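Local coordinates for packaging protein UL32 (Human herpesvirus 8 type M, PDB 6XF9) that forms a pentameric, zinc-binding ring required for herpesviral packaging and probably directs new capsids to nuclear replication compartments where viral DNA is cleaved and packaged, at residues D[313-318]-D[335-340]; D[40-45]-D[161-166]. One frame throughout, in Å; residues are numbered along the deposited sequence.

Contact 1 (D[313-318]-D[335-340])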
loop_
_atom_site.group_PDB
_atom_site.type_symbol
_atom_site.label_atom_id
_atom_site.label_comp_id
_atom_site.label_asym_id
_atom_site.label_seq_id
_atom_site.Cartn_x
_atom_site.Cartn_y
_atom_site.Cartn_z
ATOM N N GLN D 313 37.128 4.772 -25.951
ATOM C CA GLN D 313 36.257 3.866 -26.696
ATOM C C GLN D 313 37.034 2.691 -27.255
ATOM O O GLN D 313 36.460 1.612 -27.453
ATOM C CB GLN D 313 35.484 4.568 -27.821
ATOM C CG GLN D 313 34.515 3.578 -28.518
ATOM C CD GLN D 313 33.502 2.900 -27.551
ATOM O OE1 GLN D 313 33.279 1.680 -27.623
ATOM N NE2 GLN D 313 32.842 3.714 -26.686
ATOM N N THR D 314 38.301 2.894 -27.610
ATOM C CA THR D 314 39.102 1.761 -28.052
ATOM C C THR D 314 39.463 0.857 -26.880
ATOM O O THR D 314 39.421 -0.370 -27.005
ATOM C CB THR D 314 40.350 2.275 -28.762
ATOM O OG1 THR D 314 39.971 2.852 -30.021
ATOM C CG2 THR D 314 41.331 1.155 -28.984
ATOM N N LEU D 315 39.763 1.457 -25.717
ATOM C CA LEU D 315 39.979 0.695 -24.490
ATOM C C LEU D 315 38.732 -0.105 -24.114
ATOM O O LEU D 315 38.828 -1.274 -23.714
ATOM C CB LEU D 315 40.378 1.640 -23.361
ATOM C CG LEU D 315 40.569 1.069 -21.953
ATOM C CD1 LEU D 315 41.568 -0.087 -21.918
ATOM C CD2 LEU D 315 40.952 2.172 -20.977
ATOM N N GLN D 316 37.549 0.501 -24.253
ATOM C CA GLN D 316 36.325 -0.232 -23.951
ATOM C C GLN D 316 36.217 -1.485 -24.799
ATOM O O GLN D 316 35.710 -2.510 -24.327
ATOM C CB GLN D 316 35.096 0.649 -24.148
ATOM C CG GLN D 316 33.829 -0.029 -23.673
ATOM C CD GLN D 316 32.615 0.836 -23.865
ATOM O OE1 GLN D 316 32.655 1.841 -24.590
ATOM N NE2 GLN D 316 31.542 0.510 -23.137
ATOM N N CYS D 317 36.605 -1.393 -26.084
ATOM C CA CYS D 317 36.641 -2.568 -26.959
ATOM C C CYS D 317 37.705 -3.564 -26.507
ATOM O O CYS D 317 37.494 -4.778 -26.587
ATOM C CB CYS D 317 36.868 -2.156 -28.418
ATOM S SG CYS D 317 35.605 -1.000 -29.063
ATOM N N GLU D 318 38.862 -3.082 -26.044
ATOM C CA GLU D 318 39.875 -4.023 -25.584
ATOM C C GLU D 318 39.376 -4.762 -24.357
ATOM O O GLU D 318 39.559 -5.980 -24.236
ATOM C CB GLU D 318 41.193 -3.328 -25.213
ATOM C CG GLU D 318 42.072 -2.739 -26.323
ATOM C CD GLU D 318 43.517 -2.487 -25.827
ATOM O OE1 GLU D 318 44.000 -1.332 -25.837
ATOM O OE2 GLU D 318 44.138 -3.439 -25.307
ATOM N N PHE D 335 44.160 -6.363 -16.628
ATOM C CA PHE D 335 44.917 -7.167 -17.590
ATOM C C PHE D 335 45.326 -6.352 -18.811
ATOM O O PHE D 335 46.467 -6.453 -19.273
ATOM C CB PHE D 335 44.108 -8.386 -18.043
ATOM C CG PHE D 335 43.938 -9.462 -16.977
ATOM C CD1 PHE D 335 44.462 -9.300 -15.690
ATOM C CD2 PHE D 335 43.233 -10.643 -17.268
ATOM C CE1 PHE D 335 44.287 -10.296 -14.730
ATOM C CE2 PHE D 335 43.060 -11.639 -16.309
ATOM C CZ PHE D 335 43.587 -11.465 -15.043
ATOM N N VAL D 336 44.409 -5.555 -19.366
ATOM C CA VAL D 336 44.750 -4.747 -20.540
ATOM C C VAL D 336 45.854 -3.748 -20.213
ATOM O O VAL D 336 46.793 -3.568 -20.989
ATOM C CB VAL D 336 43.497 -4.043 -21.087
ATOM C CG1 VAL D 336 43.902 -2.932 -22.017
ATOM C CG2 VAL D 336 42.611 -5.046 -21.803
ATOM N N LEU D 337 45.774 -3.107 -19.053
ATOM C CA LEU D 337 46.678 -2.025 -18.680
ATOM C C LEU D 337 47.910 -2.449 -17.887
ATOM O O LEU D 337 48.709 -1.573 -17.543
ATOM C CB LEU D 337 45.921 -0.968 -17.867
ATOM C CG LEU D 337 44.756 -0.249 -18.550
ATOM C CD1 LEU D 337 44.317 0.833 -17.625
ATOM C CD2 LEU D 337 45.192 0.358 -19.884
ATOM N N ASP D 338 48.075 -3.731 -17.530
ATOM C CA ASP D 338 49.341 -4.143 -16.915
ATOM C C ASP D 338 50.456 -4.190 -17.947
ATOM O O ASP D 338 51.601 -3.820 -17.655
ATOM C CB ASP D 338 49.235 -5.502 -16.237
ATOM C CG ASP D 338 50.574 -5.950 -15.632
ATOM O OD1 ASP D 338 51.345 -5.060 -15.190
ATOM O OD2 ASP D 338 50.876 -7.171 -15.629
ATOM N N ASN D 339 50.089 -4.561 -19.172
ATOM C CA ASN D 339 51.055 -4.718 -20.250
ATOM C C ASN D 339 51.831 -3.433 -20.414
ATOM O O ASN D 339 51.260 -2.343 -20.388
ATOM C CB ASN D 339 50.352 -5.084 -21.558
ATOM C CG ASN D 339 51.318 -5.231 -22.716
ATOM O OD1 ASN D 339 52.527 -5.064 -22.557
ATOM N ND2 ASN D 339 50.787 -5.543 -23.893
ATOM N N PRO D 340 53.137 -3.527 -20.555
ATOM C CA PRO D 340 53.963 -2.340 -20.639
ATOM C C PRO D 340 53.701 -1.585 -21.888
ATOM O O PRO D 340 53.967 -0.425 -21.929
ATOM C CB PRO D 340 55.365 -2.909 -20.626
ATOM C CG PRO D 340 55.218 -4.225 -19.967
ATOM C CD PRO D 340 53.959 -4.732 -20.575
#
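V336 projects from helix 329-338 toward helix 308-321 and meets L315 and E318, two residues one helical turn apart. CG1, placed anti to the backbone N (chi1 164°), touches L315 CD1 at 3.7 Å and E318 OE2 at 3.3 Å. V336 CG2 rests at the base of the glutamate, 4.1 Å from E318 CB and 4.0 Å from the backbone E318 O. The branched, compact valine suits this place, because one arm meets the leucine end and the carboxylate while the other covers the root of the glutamate.

L315 leaves its helix to one side of the neighbour, but leucine's long branched end still reaches across, so that CD1 does the touching. The same methyl also approaches L337 CD2 at 4.2 Å, the two leucine chains running at about a right angle. E318 starts out toward the other helix and runs extended beyond CG, obliquely past V336, with one oxygen against the valine methyl in a van der Waals contact. Glutamate fits because its aliphatic base can lie by the valine while its carboxylate reaches Y345, whose OH is hydrogen-bonded to OE1. Y345 also packs on L315, so the same tyrosine borders both residues. L337 continues the apolar layer onto I363 of helix 360-369, the helix that carries the zinc ligand H366.

On the same helix as V336, F335 stacks with F59 of a second subunit, and D338 forms a salt bridge with R63 of that subunit. The arrangement is that of two helices consecutive in the chain, joined by a short connection and packed through a small aliphatic layer, near but not part of the zinc site of C296, C299, H366 and C373: the L315 side chain lies about 7 Å from that of H366.

Contact 2 (D[40-45]-D[161-166])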
loop_
_atom_site.group_PDB
_atom_site.type_symbol
_atom_site.label_atom_id
_atom_site.label_comp_id
_atom_site.label_asym_id
_atom_site.label_seq_id
_atom_site.Cartn_x
_atom_site.Cartn_y
_atom_site.Cartn_z
ATOM N N THR D 40 27.380 31.317 0.359
ATOM C CA THR D 40 26.053 31.927 0.366
ATOM C C THR D 40 25.623 32.304 -1.043
ATOM O O THR D 40 24.436 32.221 -1.386
ATOM C CB THR D 40 26.030 33.158 1.275
ATOM O OG1 THR D 40 26.495 32.817 2.592
ATOM C CG2 THR D 40 24.603 33.674 1.394
ATOM N N GLN D 41 26.577 32.750 -1.863
ATOM C CA GLN D 41 26.265 33.152 -3.232
ATOM C C GLN D 41 26.022 31.949 -4.131
ATOM O O GLN D 41 25.078 31.951 -4.930
ATOM C CB GLN D 41 27.396 34.017 -3.798
ATOM C CG GLN D 41 27.004 34.813 -5.024
ATOM C CD GLN D 41 28.200 35.423 -5.746
ATOM O OE1 GLN D 41 28.956 36.205 -5.163
ATOM N NE2 GLN D 41 28.379 35.066 -7.019
ATOM N N ILE D 42 26.866 30.916 -4.035
ATOM C CA ILE D 42 26.637 29.711 -4.827
ATOM C C ILE D 42 25.273 29.128 -4.486
ATOM O O ILE D 42 24.497 28.750 -5.367
ATOM C CB ILE D 42 27.765 28.694 -4.594
ATOM C CG1 ILE D 42 29.079 29.218 -5.160
ATOM C CG2 ILE D 42 27.417 27.355 -5.228
ATOM C CD1 ILE D 42 30.252 28.318 -4.871
ATOM N N HIS D 43 24.966 29.041 -3.193
ATOM C CA HIS D 43 23.658 28.544 -2.785
ATOM C C HIS D 43 22.545 29.430 -3.339
ATOM O O HIS D 43 21.438 28.948 -3.621
ATOM C CB HIS D 43 23.580 28.462 -1.260
ATOM C CG HIS D 43 22.320 27.834 -0.762
ATOM N ND1 HIS D 43 22.284 26.544 -0.272
ATOM C CD2 HIS D 43 21.047 28.298 -0.704
ATOM C CE1 HIS D 43 21.044 26.240 0.070
ATOM N NE2 HIS D 43 20.273 27.286 -0.184
ATOM N N GLN D 44 22.822 30.729 -3.484
ATOM C CA GLN D 44 21.858 31.647 -4.082
ATOM C C GLN D 44 21.706 31.421 -5.576
ATOM O O GLN D 44 20.610 31.597 -6.121
ATOM C CB GLN D 44 22.258 33.089 -3.801
ATOM C CG GLN D 44 21.177 34.084 -4.165
ATOM C CD GLN D 44 21.614 35.514 -3.923
ATOM O OE1 GLN D 44 22.791 35.874 -4.118
ATOM N NE2 GLN D 44 20.661 36.351 -3.494
ATOM N N SER D 45 22.788 31.061 -6.262
ATOM C CA SER D 45 22.679 30.794 -7.691
ATOM C C SER D 45 21.825 29.569 -7.978
ATOM O O SER D 45 21.215 29.487 -9.051
ATOM C CB SER D 45 24.063 30.612 -8.306
ATOM O OG SER D 45 24.845 31.794 -8.172
ATOM N N GLY D 161 21.331 20.223 -3.251
ATOM C CA GLY D 161 21.541 19.188 -2.248
ATOM C C GLY D 161 22.995 18.761 -2.140
ATOM O O GLY D 161 23.529 18.601 -1.045
ATOM N N MET D 162 23.657 18.554 -3.280
ATOM C CA MET D 162 25.071 18.176 -3.253
ATOM C C MET D 162 25.943 19.244 -2.604
ATOM O O MET D 162 27.002 18.929 -2.047
ATOM C CB MET D 162 25.559 17.898 -4.668
ATOM C CG MET D 162 24.958 16.666 -5.252
ATOM S SD MET D 162 25.765 16.254 -6.800
ATOM C CE MET D 162 24.780 17.215 -7.960
ATOM N N LEU D 163 25.533 20.508 -2.687
ATOM C CA LEU D 163 26.293 21.574 -2.043
ATOM C C LEU D 163 26.100 21.553 -0.526
ATOM O O LEU D 163 27.075 21.599 0.235
ATOM C CB LEU D 163 25.878 22.925 -2.632
ATOM C CG LEU D 163 26.615 24.099 -2.010
ATOM C CD1 LEU D 163 28.076 24.078 -2.438
ATOM C CD2 LEU D 163 25.952 25.424 -2.365
ATOM N N THR D 164 24.848 21.452 -0.059
ATOM C CA THR D 164 24.562 21.607 1.365
ATOM C C THR D 164 24.616 20.289 2.123
ATOM O O THR D 164 24.801 20.306 3.352
ATOM C CB THR D 164 23.186 22.266 1.584
ATOM O OG1 THR D 164 22.137 21.413 1.096
ATOM C CG2 THR D 164 23.124 23.630 0.886
ATOM N N GLY D 165 24.435 19.155 1.429
ATOM C CA GLY D 165 24.551 17.830 2.006
ATOM C C GLY D 165 23.253 17.062 2.101
ATOM O O GLY D 165 23.284 15.827 2.175
ATOM N N THR D 166 22.111 17.740 2.085
ATOM C CA THR D 166 20.821 17.066 2.094
ATOM C C THR D 166 19.914 17.841 1.153
ATOM O O THR D 166 20.126 19.037 0.924
ATOM C CB THR D 166 20.192 17.002 3.507
ATOM O OG1 THR D 166 19.646 18.280 3.849
ATOM C CG2 THR D 166 21.235 16.652 4.570
#
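This is a small helix-to-helix packing contact, partly buried and away from the zinc sites, in which the last turn of helix 37-45 meets the C-terminal end of helix 145-164. L163 is its main apolar element. With CG anti to the backbone N (chi1 180°), it sends CD2 between I42 and H43: 3.8 Å from I42 CG2, the two side chains crossing at about a right angle, and 3.8 Å from the backbone H43 N. Leucine suits the place because its long branched end reaches both I42's side chain and the backbone of H43. I42 continues the apolar packing onto I125 and L279, while L163 also touches L284.

T164, which is exposed, puts its methyl CG2 in the plane of the H43 ring, 3.2 Å from ND1 and 3.4 Å from CE1. The flat imidazole offers this edge because its CG lies opposite the backbone N (chi1 -174°); the contact is tight and van der Waals. T164 OG1 makes a weak hydrogen bond to the carbonyl of R160. G165 then takes a positive phi of 112°, easily tolerated without CB, and pairs with R432 through the backbone. The arrangement is a helix C-terminus closed by a glycine of positive phi, packed on a second helix in a predominantly helical fold.

Contact 2 comes first along the chain, and both its segments precede those of contact 1. Each falls in a different one of the family's two sequence ranges. Their centres are about 39 Å apart, on opposite sides of the chain's centre, with about 23 Å between nearest atoms; they share no helix. They differ in chain span: 313-318 and 335-340 belong to consecutive helices, whereas 40-45 and 161-166 are brought together across 115 intervening residues, rather more than half of them helical. Contact 1 lies near a zinc site and next to a neighbouring subunit, while no other chain of the pentamer touches contact 2, which joins distant parts of one subunit.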